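Local coordinates for protein cysteine synthase (Helicobacter pylori, PDB 6AHI) that uses pyridoxal 5'-phosphate to make L-cysteine from O-acetyl-L-serine and sulfide, and also acts as an O-acetylserine-dependent cystathionine beta-synthase, at residues A[8-13]-A[39-44]; A[150-155]-A[179-184]; A[266-271]-A[291-296]. One frame throughout, in Å; residues are numbered along the deposited sequence.

Contact 1 of 3, residues A[8-13]-A[39-44]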
# COMPACT_ATOMS: atom_id res chain seq x y z
N GLN A 8 -10.82 -8.19 3.55
CA GLN A 8 -10.79 -9.38 2.73
C GLN A 8 -11.50 -9.20 1.41
O GLN A 8 -11.06 -9.79 0.43
CB GLN A 8 -11.56 -10.50 3.40
CG GLN A 8 -10.75 -11.21 4.44
CD GLN A 8 -11.27 -12.61 4.40
OE1 GLN A 8 -11.26 -13.26 3.35
NE2 GLN A 8 -11.76 -13.06 5.55
N ASP A 9 -12.57 -8.39 1.39
CA ASP A 9 -13.31 -8.12 0.17
C ASP A 9 -12.42 -7.44 -0.89
O ASP A 9 -12.79 -7.35 -2.06
CB ASP A 9 -14.53 -7.22 0.43
CG ASP A 9 -15.75 -7.84 1.12
OD1 ASP A 9 -15.80 -9.09 1.24
OD2 ASP A 9 -16.65 -7.04 1.55
N ALA A 10 -11.29 -6.87 -0.48
CA ALA A 10 -10.46 -6.09 -1.38
C ALA A 10 -9.25 -6.91 -1.89
O ALA A 10 -8.41 -6.35 -2.56
CB ALA A 10 -10.02 -4.83 -0.66
N ILE A 11 -9.14 -8.20 -1.51
CA ILE A 11 -8.02 -9.09 -1.96
C ILE A 11 -8.22 -9.42 -3.44
O ILE A 11 -9.33 -9.70 -3.88
CB ILE A 11 -7.87 -10.36 -1.08
CG1 ILE A 11 -7.35 -10.01 0.32
CG2 ILE A 11 -6.96 -11.38 -1.75
CD1 ILE A 11 -7.46 -11.10 1.34
N GLY A 12 -7.14 -9.34 -4.22
CA GLY A 12 -7.19 -9.75 -5.62
C GLY A 12 -7.70 -8.64 -6.53
O GLY A 12 -7.77 -7.48 -6.16
N ARG A 13 -8.03 -9.04 -7.77
CA ARG A 13 -8.45 -8.15 -8.86
C ARG A 13 -7.43 -7.01 -8.99
O ARG A 13 -7.79 -5.85 -9.10
CB ARG A 13 -9.89 -7.66 -8.64
CG ARG A 13 -10.94 -8.73 -8.95
CD ARG A 13 -12.39 -8.28 -8.78
NE ARG A 13 -12.66 -7.70 -7.46
CZ ARG A 13 -12.75 -8.39 -6.32
NH1 ARG A 13 -12.86 -9.71 -6.34
NH2 ARG A 13 -12.72 -7.76 -5.16
N LEU A 39 -0.32 -4.51 -4.50
CA LEU A 39 -1.43 -3.64 -4.23
C LEU A 39 -2.57 -4.37 -3.50
O LEU A 39 -3.57 -3.76 -3.22
CB LEU A 39 -1.92 -2.99 -5.52
CG LEU A 39 -0.85 -2.19 -6.27
CD1 LEU A 39 -1.36 -1.64 -7.59
CD2 LEU A 39 -0.32 -1.06 -5.42
N ASN A 40 -2.39 -5.65 -3.15
CA ASN A 40 -3.30 -6.31 -2.22
C ASN A 40 -3.31 -5.58 -0.88
O ASN A 40 -2.32 -4.96 -0.48
CB ASN A 40 -2.90 -7.77 -2.00
CG ASN A 40 -3.32 -8.65 -3.17
OD1 ASN A 40 -4.50 -8.77 -3.44
ND2 ASN A 40 -2.36 -9.26 -3.84
N PRO A 41 -4.41 -5.66 -0.09
CA PRO A 41 -4.52 -4.90 1.15
C PRO A 41 -3.51 -5.27 2.25
O PRO A 41 -3.22 -4.43 3.10
CB PRO A 41 -5.97 -5.17 1.62
CG PRO A 41 -6.33 -6.49 0.94
CD PRO A 41 -5.64 -6.40 -0.42
N GLY A 42 -2.95 -6.48 2.18
CA GLY A 42 -1.90 -6.89 3.10
C GLY A 42 -0.52 -6.58 2.57
O GLY A 42 0.48 -6.85 3.23
N GLY A 43 -0.45 -6.04 1.34
CA GLY A 43 0.78 -5.58 0.75
C GLY A 43 1.57 -6.65 -0.00
O GLY A 43 2.70 -6.40 -0.42
N SER A 44 1.00 -7.84 -0.19
CA SER A 44 1.69 -8.93 -0.89
C SER A 44 0.72 -9.91 -1.56
O SER A 44 -0.45 -10.04 -1.20
CB SER A 44 2.64 -9.68 0.03
OG SER A 44 1.98 -10.80 0.62

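Contact 2 of 3, residues A[150-155]-A[179-184]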
# COMPACT_ATOMS: atom_id res chain seq x y z
N PRO A 150 0.65 -28.96 -0.49
CA PRO A 150 0.18 -28.74 -1.87
C PRO A 150 -0.93 -27.69 -2.02
O PRO A 150 -1.25 -27.25 -3.12
CB PRO A 150 -0.35 -30.10 -2.33
CG PRO A 150 -0.53 -30.91 -1.06
CD PRO A 150 0.43 -30.34 -0.04
N ASP A 151 -1.54 -27.28 -0.91
CA ASP A 151 -2.56 -26.23 -0.96
C ASP A 151 -1.92 -24.86 -1.22
O ASP A 151 -2.62 -23.93 -1.56
CB ASP A 151 -3.38 -26.14 0.33
CG ASP A 151 -4.26 -27.36 0.57
OD1 ASP A 151 -4.71 -27.95 -0.45
OD2 ASP A 151 -4.45 -27.70 1.75
N ASN A 152 -0.60 -24.75 -1.01
CA ASN A 152 0.13 -23.54 -1.34
C ASN A 152 0.01 -23.28 -2.85
O ASN A 152 -0.64 -22.31 -3.25
CB ASN A 152 1.55 -23.61 -0.76
CG ASN A 152 2.45 -22.46 -1.15
OD1 ASN A 152 2.04 -21.52 -1.83
ND2 ASN A 152 3.71 -22.53 -0.71
N PRO A 153 0.59 -24.09 -3.76
CA PRO A 153 0.40 -23.86 -5.19
C PRO A 153 -1.08 -23.86 -5.61
O PRO A 153 -1.48 -23.08 -6.50
CB PRO A 153 1.22 -24.94 -5.91
CG PRO A 153 1.62 -25.93 -4.83
CD PRO A 153 1.50 -25.22 -3.50
N ALA A 154 -1.91 -24.68 -4.96
CA ALA A 154 -3.33 -24.75 -5.34
C ALA A 154 -3.99 -23.39 -5.19
O ALA A 154 -4.91 -23.03 -5.98
CB ALA A 154 -4.08 -25.76 -4.53
N ALA A 155 -3.56 -22.64 -4.17
CA ALA A 155 -4.20 -21.32 -3.95
C ALA A 155 -4.09 -20.45 -5.21
O ALA A 155 -5.05 -19.72 -5.61
CB ALA A 155 -3.56 -20.63 -2.78
N ILE A 179 10.89 -17.60 -6.93
CA ILE A 179 10.65 -18.80 -6.14
C ILE A 179 11.23 -18.59 -4.75
O ILE A 179 12.43 -18.31 -4.62
CB ILE A 179 11.27 -20.04 -6.81
CG1 ILE A 179 10.56 -20.38 -8.11
CG2 ILE A 179 11.32 -21.22 -5.83
CD1 ILE A 179 11.41 -21.17 -9.05
N GLY A 180 10.33 -18.68 -3.75
CA GLY A 180 10.66 -18.86 -2.35
C GLY A 180 10.31 -20.28 -1.93
O GLY A 180 11.13 -21.15 -2.03
N SER A 181 9.06 -20.49 -1.52
CA SER A 181 8.51 -21.84 -1.31
C SER A 181 8.32 -22.52 -2.67
O SER A 181 8.35 -23.70 -2.77
CB SER A 181 7.21 -21.77 -0.58
OG SER A 181 6.26 -21.06 -1.37
N GLY A 182 8.05 -21.72 -3.71
CA GLY A 182 7.74 -22.26 -5.03
C GLY A 182 6.25 -22.33 -5.33
O GLY A 182 5.89 -22.72 -6.42
N GLY A 183 5.39 -22.00 -4.37
CA GLY A 183 3.93 -22.12 -4.55
C GLY A 183 3.38 -21.20 -5.64
O GLY A 183 2.62 -21.63 -6.50
N THR A 184 3.74 -19.91 -5.59
CA THR A 184 3.23 -18.94 -6.59
C THR A 184 3.55 -19.42 -8.00
O THR A 184 2.65 -19.50 -8.87
CB THR A 184 3.82 -17.54 -6.40
OG1 THR A 184 3.48 -17.05 -5.10
CG2 THR A 184 3.28 -16.53 -7.40

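Contact 3 of 3, residues A[266-271]-A[291-296]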
# COMPACT_ATOMS: atom_id res chain seq x y z
N SER A 266 12.52 -5.94 -3.35
CA SER A 266 13.66 -6.42 -4.10
C SER A 266 13.31 -7.70 -4.90
O SER A 266 13.92 -7.95 -5.94
CB SER A 266 14.84 -6.62 -3.18
OG SER A 266 14.52 -7.59 -2.22
N SER A 267 12.35 -8.50 -4.45
CA SER A 267 11.99 -9.73 -5.17
C SER A 267 11.22 -9.38 -6.47
O SER A 267 11.31 -10.13 -7.44
CB SER A 267 11.22 -10.70 -4.35
OG SER A 267 9.90 -10.28 -4.09
N SER A 268 10.55 -8.23 -6.49
CA SER A 268 9.95 -7.67 -7.71
C SER A 268 11.02 -7.19 -8.70
O SER A 268 10.94 -7.47 -9.88
CB SER A 268 8.98 -6.55 -7.38
OG SER A 268 7.88 -7.02 -6.61
N GLY A 269 12.01 -6.44 -8.22
CA GLY A 269 13.12 -6.04 -9.07
C GLY A 269 13.82 -7.24 -9.68
O GLY A 269 14.20 -7.21 -10.85
N ALA A 270 14.00 -8.30 -8.87
CA ALA A 270 14.68 -9.51 -9.34
C ALA A 270 13.84 -10.18 -10.44
O ALA A 270 14.38 -10.52 -11.50
CB ALA A 270 14.95 -10.48 -8.22
N ALA A 271 12.55 -10.37 -10.18
CA ALA A 271 11.62 -10.92 -11.16
C ALA A 271 11.64 -10.10 -12.44
O ALA A 271 11.65 -10.68 -13.56
CB ALA A 271 10.23 -10.99 -10.60
N ILE A 291 5.25 -11.46 -11.94
CA ILE A 291 4.52 -11.10 -10.76
C ILE A 291 5.45 -10.26 -9.89
O ILE A 291 6.60 -10.67 -9.66
CB ILE A 291 4.03 -12.35 -9.99
CG1 ILE A 291 3.06 -13.18 -10.83
CG2 ILE A 291 3.41 -11.97 -8.65
CD1 ILE A 291 3.04 -14.60 -10.41
N PHE A 292 4.94 -9.13 -9.41
CA PHE A 292 5.59 -8.30 -8.41
C PHE A 292 5.00 -8.62 -7.05
O PHE A 292 3.90 -8.17 -6.75
CB PHE A 292 5.43 -6.82 -8.74
CG PHE A 292 6.19 -6.34 -9.95
CD1 PHE A 292 7.04 -7.18 -10.64
CD2 PHE A 292 6.05 -5.04 -10.40
CE1 PHE A 292 7.75 -6.74 -11.73
CE2 PHE A 292 6.74 -4.59 -11.52
CZ PHE A 292 7.61 -5.43 -12.17
N PRO A 293 5.68 -9.41 -6.20
CA PRO A 293 5.04 -9.94 -4.99
C PRO A 293 4.65 -8.98 -3.85
O PRO A 293 3.62 -9.19 -3.26
CB PRO A 293 6.04 -11.01 -4.50
CG PRO A 293 6.83 -11.37 -5.71
CD PRO A 293 6.97 -10.06 -6.45
N ASP A 294 5.45 -7.95 -3.55
CA ASP A 294 5.17 -7.17 -2.34
C ASP A 294 5.68 -5.73 -2.47
O ASP A 294 6.40 -5.40 -3.39
CB ASP A 294 5.70 -7.90 -1.10
CG ASP A 294 7.16 -7.70 -0.72
OD1 ASP A 294 7.98 -7.36 -1.60
OD2 ASP A 294 7.48 -7.97 0.49
N VAL A 295 5.28 -4.91 -1.49
CA VAL A 295 5.54 -3.49 -1.41
C VAL A 295 6.93 -3.21 -0.85
O VAL A 295 7.41 -3.93 0.04
CB VAL A 295 4.49 -2.76 -0.55
CG1 VAL A 295 3.11 -2.86 -1.12
CG2 VAL A 295 4.50 -3.21 0.91
N ALA A 296 7.53 -2.11 -1.33
CA ALA A 296 8.87 -1.69 -0.92
C ALA A 296 8.90 -1.19 0.54
O ALA A 296 9.94 -1.25 1.18
CB ALA A 296 9.40 -0.62 -1.84
O HOH W 1 8.46 -7.92 -4.10
O HOH W 2 10.94 -8.37 -1.73

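Contact 1 of 3, residues A[8-13]-A[39-44]
The carboxamide of Asn40 grips Gly12 by its oxygen: Gly12 N donates to Asn40 OD1 over 2.8 Å, nearly in line with the C=O bond (C=O...N angle 173°). The N-H...O angle is 163°. The amide's other end, ND2, donates to Glu37 OE1, so a polar partner at each end fixes its flip. Ile11 CG2 lies close by, 4.0 Å from Asn40 OD1. The second flat group, the guanidinium of Arg13, stays on its own segment, folding back so that Asp9 O lies at its edge, in plane, 3.1 Å from Arg13 NH2 in a weak hydrogen bond. Asn40 holds CG beside its backbone N and opposite its carbonyl carbon (chi1 -78°), which carries the amide across to Gly12. Next to it, the Pro41 ring packs on 8-13: its CG meets Ile11 CG1 at 3.7 Å, the two side chains crossing at about a right angle, and its CD lies 3.5 Å from Ala10 O. Ala10 CB adds a looser apolar contact with Pro41 CG (4.4 Å). Asn40 to Gly43 form a type I turn, closed by Gly43 N to Asn40 O at 2.8 Å and tied by Gly42 N to Asp47 OD2. This Asn-Pro-Gly-Gly-Ser loop leads to the lysine at 46, here modified with pyridoxal phosphate, and belongs to the signature sequence of the cysteine synthase/cystathionine beta-synthase family.

Contact 2 of 3, residues A[150-155]-A[179-184]
Asn152, near the start of helix 151-158, reaches to the loop 179-184. Its CB points toward that loop, and CG continues away from the backbone N (chi1 175°), placing Asn152 CG 3.7 Å from Gly183 CA. OD1 rests against Gly183 CA at 3.4 Å, an approach possible because no side chain stands there. ND2 serves two acceptors, Gln146 O and, at 3.0 Å (154°), Ser181 OG, with that hydroxyl only 10° out of the amide plane. Ser181 OG in turn accepts from Gly183 N at 3.3 Å, making an ST turn, and hydrogen-bonds a phosphate oxygen of the modified lysine at 46; Asn152 is thus a second-shell residue that probably helps position Ser181 for the phosphate. Gly180 N, Gly182 N and Thr184 OG1 bind the same phosphate. One residue on, Pro153 CA makes a CH...O contact of 3.4 Å with Gly183 O. Gly182 is at the N-cap position of helix 183-195, which follows strand 174-178, while Pro153 also packs on Ala186 and Arg190 of that helix. Helix 151-158 is therefore laid against the start of 183-195, with Ala154 and Ala155 turned to helix 48-60.

Contact 3 of 3, residues A[266-271]-A[291-296]
The chi1 of Ser268 (-63°) turns OG away from its carbonyl carbon and against the backbone where Phe292 runs into Pro293. Ser267, one residue earlier, has its OG between N and the carbonyl carbon (chi1 71°), and that rotation brings it against the CB-CG-CD side of the Pro293 ring. Phe292 lays its ring alongside Ser268. Across the junction Ser268 OG is 3.2 Å from both Phe292 CA and Pro293 CD. Ser268 CB touches the root of the aromatic ring, 3.8 Å from Phe292 CG, while Ser267 OG comes to 3.6 Å from Pro293 CG. Farther along the helix, the methyl of Ala271 sits 3.8 Å from Ile291 O. No direct hydrogen bond spans the two segments. Helix 266-281 begins here and segment 291-296 continues from strand 287-292, both in the domain of the fold-type II pyridoxal phosphate enzymes that carries the six-stranded mixed sheet; the strand lies next to 31-36, with Phe292 bonded through its backbone to Lys35. Ser267 OG hydrogen-bonds the pyridine N1 of the cofactor on the modified lysine at 46, the contact expected of a serine at this place in the family. Two waters supply the polar links. Water 1 hydrogen-bonds Ser267 OG at 2.8 Å, Asp294 OD1 at 2.6 Å and Ser268 OG at 2.7 Å, and accepts from Asp294 N. Water 2 bridges Ser267 N, from which it accepts, and Asp294 OD1. The other carboxylate oxygen, Asp294 OD2, is held by Tyr299 OH and Asn76 ND2, fixing the rotation of the carboxylate whose first oxygen anchors both waters.

How the contacts relate
From the N terminus, contact 1 closes the loop carrying strands 16-19 and 31-36, contact 2 closes the span of helices 151-158 and 160-168 with strand 174-178, and contact 3 closes the turn from helix 266-281 back to strand 287-292 of the six-stranded sheet. The three follow in series; none nests or crosses. Contact 3 touches both others, joining the 39-44 loop and helix 183-195 to that sheet: Gly43 O lies 3.2 Å from Val295 N, probably hydrogen-bonded, and Thr184 CG2 packs 3.6 Å from Ile291 CD1. Contacts 1 and 2 stay about 8 Å apart at their nearest atoms. All three supply partners of the modified lysine at 46, contact 1 through Ser44 OG to its backbone N.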